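Local coordinates for protein tyrocidine synthetase 3 (Brevibacillus brevis, PDB 2JGP) that probably carries an aminoacyl or peptidyl intermediate on a phosphopantetheine arm and forms peptide bonds during nonribosomal synthesis of the antibiotic tyrocidine, at residues A[52-57]-A[402-407]; A[342-347]-A[496-501]. All coordinates share one frame; numbering follows the deposited sequence.

Contact 1 (A[52-57]-A[402-407])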
loop_
_atom_site.group_PDB
_atom_site.type_symbol
_atom_site.label_atom_id
_atom_site.label_comp_id
_atom_site.label_asym_id
_atom_site.label_seq_id
_atom_site.Cartn_x
_atom_site.Cartn_y
_atom_site.Cartn_z
ATOM N N HIS A 52 -1.705 -14.129 -23.342
ATOM C CA HIS A 52 -2.987 -13.722 -23.911
ATOM C C HIS A 52 -4.157 -14.244 -23.071
ATOM O O HIS A 52 -5.102 -13.503 -22.785
ATOM C CB HIS A 52 -3.122 -14.195 -25.365
ATOM C CG HIS A 52 -4.503 -14.033 -25.925
ATOM N ND1 HIS A 52 -5.039 -12.804 -26.247
ATOM C CD2 HIS A 52 -5.462 -14.947 -26.204
ATOM C CE1 HIS A 52 -6.265 -12.969 -26.709
ATOM N NE2 HIS A 52 -6.547 -14.260 -26.694
ATOM N N ASN A 53 -4.089 -15.513 -22.674
ATOM C CA ASN A 53 -5.173 -16.136 -21.912
ATOM C C ASN A 53 -5.312 -15.600 -20.487
ATOM O O ASN A 53 -6.425 -15.346 -20.028
ATOM C CB ASN A 53 -5.007 -17.661 -21.874
ATOM C CG ASN A 53 -5.247 -18.315 -23.229
ATOM O OD1 ASN A 53 -5.856 -17.724 -24.124
ATOM N ND2 ASN A 53 -4.771 -19.548 -23.380
ATOM N N GLU A 54 -4.193 -15.442 -19.789
ATOM C CA GLU A 54 -4.223 -15.019 -18.389
ATOM C C GLU A 54 -4.381 -13.502 -18.255
ATOM O O GLU A 54 -5.093 -13.038 -17.357
ATOM C CB GLU A 54 -2.971 -15.501 -17.649
ATOM C CG GLU A 54 -2.993 -15.286 -16.119
ATOM C CD GLU A 54 -4.055 -16.100 -15.387
ATOM O OE1 GLU A 54 -4.377 -15.757 -14.227
ATOM O OE2 GLU A 54 -4.564 -17.082 -15.958
ATOM N N TYR A 55 -3.743 -12.738 -19.146
ATOM C CA TYR A 55 -3.657 -11.272 -18.992
ATOM C C TYR A 55 -4.178 -10.440 -20.169
ATOM O O TYR A 55 -4.141 -9.214 -20.101
ATOM C CB TYR A 55 -2.212 -10.873 -18.675
ATOM C CG TYR A 55 -1.685 -11.572 -17.448
ATOM C CD1 TYR A 55 -0.729 -12.580 -17.544
ATOM C CD2 TYR A 55 -2.185 -11.257 -16.187
ATOM C CE1 TYR A 55 -0.260 -13.237 -16.406
ATOM C CE2 TYR A 55 -1.730 -11.907 -15.047
ATOM C CZ TYR A 55 -0.770 -12.893 -15.161
ATOM O OH TYR A 55 -0.337 -13.536 -14.029
ATOM N N GLN A 56 -4.671 -11.085 -21.227
ATOM C CA GLN A 56 -5.119 -10.371 -22.435
ATOM C C GLN A 56 -4.076 -9.372 -22.932
ATOM O O GLN A 56 -4.406 -8.242 -23.305
ATOM C CB GLN A 56 -6.448 -9.648 -22.189
ATOM C CG GLN A 56 -7.677 -10.474 -22.465
ATOM C CD GLN A 56 -8.932 -9.643 -22.405
ATOM O OE1 GLN A 56 -9.132 -8.878 -21.465
ATOM N NE2 GLN A 56 -9.791 -9.785 -23.410
ATOM N N VAL A 57 -2.814 -9.782 -22.905
ATOM C CA VAL A 57 -1.734 -8.983 -23.454
ATOM C C VAL A 57 -1.166 -9.763 -24.626
ATOM O O VAL A 57 -0.795 -10.925 -24.480
ATOM C CB VAL A 57 -0.650 -8.686 -22.410
ATOM C CG1 VAL A 57 0.526 -7.956 -23.051
ATOM C CG2 VAL A 57 -1.240 -7.850 -21.271
ATOM N N TYR A 402 0.724 -10.222 -6.149
ATOM C CA TYR A 402 1.128 -9.036 -6.908
ATOM C C TYR A 402 0.736 -9.159 -8.387
ATOM O O TYR A 402 0.318 -8.175 -9.000
ATOM C CB TYR A 402 2.633 -8.780 -6.797
ATOM C CG TYR A 402 3.155 -8.587 -5.383
ATOM C CD1 TYR A 402 4.454 -8.963 -5.052
ATOM C CD2 TYR A 402 2.353 -8.056 -4.374
ATOM C CE1 TYR A 402 4.946 -8.805 -3.758
ATOM C CE2 TYR A 402 2.844 -7.892 -3.076
ATOM C CZ TYR A 402 4.136 -8.269 -2.783
ATOM O OH TYR A 402 4.627 -8.124 -1.505
ATOM N N GLY A 403 0.851 -10.365 -8.936
ATOM C CA GLY A 403 0.427 -10.631 -10.312
ATOM C C GLY A 403 -1.077 -10.511 -10.527
ATOM O O GLY A 403 -1.540 -10.383 -11.659
ATOM N N HIS A 404 -1.842 -10.570 -9.442
ATOM C CA HIS A 404 -3.291 -10.454 -9.519
ATOM C C HIS A 404 -3.816 -9.316 -8.658
ATOM O O HIS A 404 -4.929 -9.383 -8.142
ATOM C CB HIS A 404 -3.926 -11.785 -9.151
ATOM C CG HIS A 404 -3.543 -12.886 -10.086
ATOM N ND1 HIS A 404 -2.374 -13.601 -9.948
ATOM C CD2 HIS A 404 -4.142 -13.351 -11.206
ATOM C CE1 HIS A 404 -2.285 -14.482 -10.931
ATOM N NE2 HIS A 404 -3.344 -14.347 -11.708
ATOM N N GLN A 405 -3.029 -8.245 -8.560
ATOM C CA GLN A 405 -3.371 -7.100 -7.715
ATOM C C GLN A 405 -4.441 -6.172 -8.301
ATOM O O GLN A 405 -4.964 -5.296 -7.596
ATOM C CB GLN A 405 -2.111 -6.286 -7.395
ATOM C CG GLN A 405 -1.591 -5.434 -8.542
ATOM C CD GLN A 405 -0.393 -4.616 -8.135
ATOM O OE1 GLN A 405 -0.520 -3.450 -7.753
ATOM N NE2 GLN A 405 0.776 -5.229 -8.182
ATOM N N ASP A 406 -4.780 -6.351 -9.575
ATOM C CA ASP A 406 -5.748 -5.467 -10.227
ATOM C C ASP A 406 -7.184 -5.970 -10.066
ATOM O O ASP A 406 -7.980 -5.981 -11.013
ATOM C CB ASP A 406 -5.370 -5.261 -11.692
ATOM C CG ASP A 406 -4.059 -4.513 -11.842
ATOM O OD1 ASP A 406 -3.957 -3.384 -11.324
ATOM O OD2 ASP A 406 -3.129 -5.049 -12.461
ATOM N N TYR A 407 -7.488 -6.392 -8.843
ATOM C CA TYR A 407 -8.836 -6.735 -8.420
ATOM C C TYR A 407 -9.082 -5.995 -7.105
ATOM O O TYR A 407 -8.428 -6.289 -6.113
ATOM C CB TYR A 407 -8.951 -8.242 -8.226
ATOM C CG TYR A 407 -10.334 -8.727 -7.859
ATOM C CD1 TYR A 407 -11.414 -8.521 -8.711
ATOM C CD2 TYR A 407 -10.557 -9.417 -6.672
ATOM C CE1 TYR A 407 -12.681 -8.973 -8.383
ATOM C CE2 TYR A 407 -11.820 -9.874 -6.337
ATOM C CZ TYR A 407 -12.877 -9.649 -7.190
ATOM O OH TYR A 407 -14.128 -10.108 -6.856
#
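The carbonyl oxygen of Gly-403 accepts hydrogen bonds from Arg-14 and Gln-272, and the ring carbon CE2 of Tyr-55 rests 3.7 Å from this O. One residue on, His-404 NE2 donates to Glu-54 OE1 over 3.1 Å, a nearly straight bond (N-H...O 166°). The carboxylate oxygen lies in the imidazole plane but is met on its anti side, and the two flat groups stand 75° apart. In Glu-54, CG anti to the backbone N (chi1 -172°) sets this carbon over the rim of one face of the Tyr-55 ring, and the bend at chi2 then turns the carboxylate toward the histidine. The interface thus joins the second helix of a carrier-protein helical bundle, the helix running on from the phosphopantetheine attachment motif, to the condensation domain. Across the histidine, ND1 bonds to the carbonyl of Asp-400, a sodium ligand, while Tyr-275 stacks on the ring; held at both nitrogens, the imidazole cannot easily rotate, and with a carbonyl acceptor at ND1 and a carboxylate at NE2 it is probably doubly protonated. The hydroxyl of Tyr-55 approaches the same imidazole obliquely, its OH 3.8 Å from His-404 CE1, and takes Gln-17 as its hydrogen-bonding partner.

Contact 2 (A[342-347]-A[496-501])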
loop_
_atom_site.group_PDB
_atom_site.type_symbol
_atom_site.label_atom_id
_atom_site.label_comp_id
_atom_site.label_asym_id
_atom_site.label_seq_id
_atom_site.Cartn_x
_atom_site.Cartn_y
_atom_site.Cartn_z
ATOM N N ALA A 342 0.940 -17.930 14.125
ATOM C CA ALA A 342 0.642 -19.362 14.193
ATOM C C ALA A 342 0.870 -19.927 15.596
ATOM O O ALA A 342 0.082 -20.741 16.084
ATOM C CB ALA A 342 1.481 -20.127 13.175
ATOM N N LYS A 343 1.945 -19.487 16.241
ATOM C CA LYS A 343 2.282 -19.963 17.582
ATOM C C LYS A 343 1.361 -19.369 18.651
ATOM O O LYS A 343 0.912 -20.081 19.550
ATOM C CB LYS A 343 3.754 -19.684 17.898
ATOM C CG LYS A 343 4.699 -20.625 17.158
ATOM C CD LYS A 343 6.155 -20.407 17.534
ATOM C CE LYS A 343 7.064 -21.308 16.716
ATOM N NZ LYS A 343 6.811 -22.748 16.998
ATOM N N TYR A 344 1.068 -18.076 18.545
ATOM C CA TYR A 344 0.124 -17.429 19.462
ATOM C C TYR A 344 -1.287 -17.985 19.308
ATOM O O TYR A 344 -1.954 -18.282 20.299
ATOM C CB TYR A 344 0.122 -15.903 19.267
ATOM C CG TYR A 344 1.071 -15.206 20.203
ATOM C CD1 TYR A 344 2.437 -15.239 19.983
ATOM C CD2 TYR A 344 0.602 -14.554 21.341
ATOM C CE1 TYR A 344 3.319 -14.621 20.851
ATOM C CE2 TYR A 344 1.471 -13.937 22.222
ATOM C CZ TYR A 344 2.831 -13.974 21.974
ATOM O OH TYR A 344 3.698 -13.356 22.850
ATOM N N ALA A 345 -1.725 -18.147 18.063
ATOM C CA ALA A 345 -3.096 -18.542 17.770
ATOM C C ALA A 345 -3.328 -20.055 17.821
ATOM O O ALA A 345 -4.470 -20.494 17.904
ATOM C CB ALA A 345 -3.506 -18.006 16.406
ATOM N N GLY A 346 -2.255 -20.841 17.751
ATOM C CA GLY A 346 -2.367 -22.297 17.651
ATOM C C GLY A 346 -3.062 -22.718 16.368
ATOM O O GLY A 346 -3.885 -23.638 16.373
ATOM N N GLN A 347 -2.733 -22.031 15.275
ATOM C CA GLN A 347 -3.343 -22.267 13.964
ATOM C C GLN A 347 -2.262 -22.411 12.899
ATOM O O GLN A 347 -1.150 -21.906 13.064
ATOM C CB GLN A 347 -4.271 -21.107 13.599
ATOM C CG GLN A 347 -5.531 -21.030 14.439
ATOM C CD GLN A 347 -6.389 -19.840 14.086
ATOM O OE1 GLN A 347 -5.897 -18.715 13.994
ATOM N NE2 GLN A 347 -7.680 -20.075 13.889
ATOM N N SER A 496 6.175 -8.730 20.709
ATOM C CA SER A 496 7.251 -8.161 19.893
ATOM C C SER A 496 8.597 -8.854 20.126
ATOM O O SER A 496 9.307 -9.158 19.170
ATOM C CB SER A 496 7.386 -6.663 20.172
ATOM O OG SER A 496 6.157 -5.993 19.941
ATOM N N ARG A 497 8.943 -9.094 21.392
ATOM C CA ARG A 497 10.161 -9.831 21.742
ATOM C C ARG A 497 10.141 -11.230 21.135
ATOM O O ARG A 497 11.171 -11.726 20.687
ATOM C CB ARG A 497 10.331 -9.945 23.265
ATOM C CG ARG A 497 10.563 -8.619 23.988
ATOM C CD ARG A 497 11.106 -8.825 25.405
ATOM N NE ARG A 497 10.157 -9.513 26.288
ATOM C CZ ARG A 497 9.154 -8.926 26.944
ATOM N NH1 ARG A 497 8.933 -7.617 26.839
ATOM N NH2 ARG A 497 8.357 -9.660 27.716
ATOM N N HIS A 498 8.967 -11.863 21.133
ATOM C CA HIS A 498 8.812 -13.185 20.534
ATOM C C HIS A 498 9.038 -13.158 19.022
ATOM O O HIS A 498 9.589 -14.106 18.464
ATOM C CB HIS A 498 7.446 -13.791 20.869
ATOM C CG HIS A 498 7.335 -14.282 22.282
ATOM N ND1 HIS A 498 8.432 -14.476 23.093
ATOM C CD2 HIS A 498 6.258 -14.642 23.018
ATOM C CE1 HIS A 498 8.034 -14.916 24.274
ATOM N NE2 HIS A 498 6.718 -15.027 24.254
ATOM N N PHE A 499 8.640 -12.075 18.361
ATOM C CA PHE A 499 8.957 -11.911 16.942
ATOM C C PHE A 499 10.476 -11.904 16.731
ATOM O O PHE A 499 10.990 -12.547 15.807
ATOM C CB PHE A 499 8.348 -10.629 16.362
ATOM C CG PHE A 499 8.701 -10.405 14.914
ATOM C CD1 PHE A 499 7.977 -11.028 13.907
ATOM C CD2 PHE A 499 9.776 -9.601 14.562
ATOM C CE1 PHE A 499 8.314 -10.841 12.572
ATOM C CE2 PHE A 499 10.123 -9.411 13.225
ATOM C CZ PHE A 499 9.387 -10.033 12.233
ATOM N N LEU A 500 11.184 -11.172 17.588
ATOM C CA LEU A 500 12.637 -11.064 17.481
ATOM C C LEU A 500 13.332 -12.383 17.797
ATOM O O LEU A 500 14.370 -12.679 17.216
ATOM C CB LEU A 500 13.177 -9.963 18.395
ATOM C CG LEU A 500 12.696 -8.545 18.093
ATOM C CD1 LEU A 500 13.268 -7.573 19.119
ATOM C CD2 LEU A 500 13.066 -8.135 16.675
ATOM N N THR A 501 12.775 -13.163 18.723
ATOM C CA THR A 501 13.317 -14.488 19.008
ATOM C C THR A 501 13.124 -15.410 17.795
ATOM O O THR A 501 14.044 -16.122 17.402
ATOM C CB THR A 501 12.715 -15.116 20.294
ATOM O OG1 THR A 501 11.299 -15.258 20.157
ATOM C CG2 THR A 501 13.001 -14.242 21.505
#
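Where Tyr-344 on the last turn of helix 329-345 faces His-498 in the middle of helix 489-508, the backbones stay well apart, with the CA atoms of these two residues 9.7 Å from each other. Side chains alone bridge the gap. His-498 points its CB toward the other helix, and with CG anti to its carbonyl carbon (chi1 -74°) it offers the CD2 corner of the imidazole to the tyrosine. The aromatic groups meet rim to rim, neither lying over the face of the other: their centroids are 5.9 Å apart and the planes are turned by 51°. Tyr-344 CE1 lies in the plane of the imidazole, 3.7 Å from His-498 CD2. The phenol oxygen is modelled closer still to that carbon, but the approach is too short to be sound, and the exact ring placement there is doubtful. Phe-495, one turn earlier on helix 489-508, adds an edge-to-face partner for Tyr-344. Thr-501 OG1 donates to the backbone O of His-498 at 2.7 Å, the usual return of a threonine hydroxyl to its own helix. Just beyond the tyrosine, helix 329-345 ends at Gly-346, whose phi is positive, and Gln-347 N reaches back to Ala-342 O over 3.2 Å. Beneath this surface pair, Phe-499 packs on Leu-333, Ala-336 and Leu-340 and reaches Ile-478 of strand 476-483. Helix 489-508 thus packs against helix 329-345 and through Phe-499 also reaches the mixed sheet, consistent with the layered alpha/beta architecture of the CoA-dependent acyltransferase fold to which condensation domains are related.

The centres of the two contacts are 35 Å apart and their nearest atoms about 15 Å, so they do not touch. Along the chain they interlock: 52-57 comes first, then 342-347, 402-407 and 496-501. Contact 1 joins the carrier region to the condensation region, using residues 402-407 on and beyond helix 387-403, whereas contact 2 lies within the condensation region, between helices 329-345 and 489-508 at the surface. The pair illustrates how a multidomain synthetase combines two kinds of packing: a buried, largely polar seam between domains, and aromatic contact between helices of one domain.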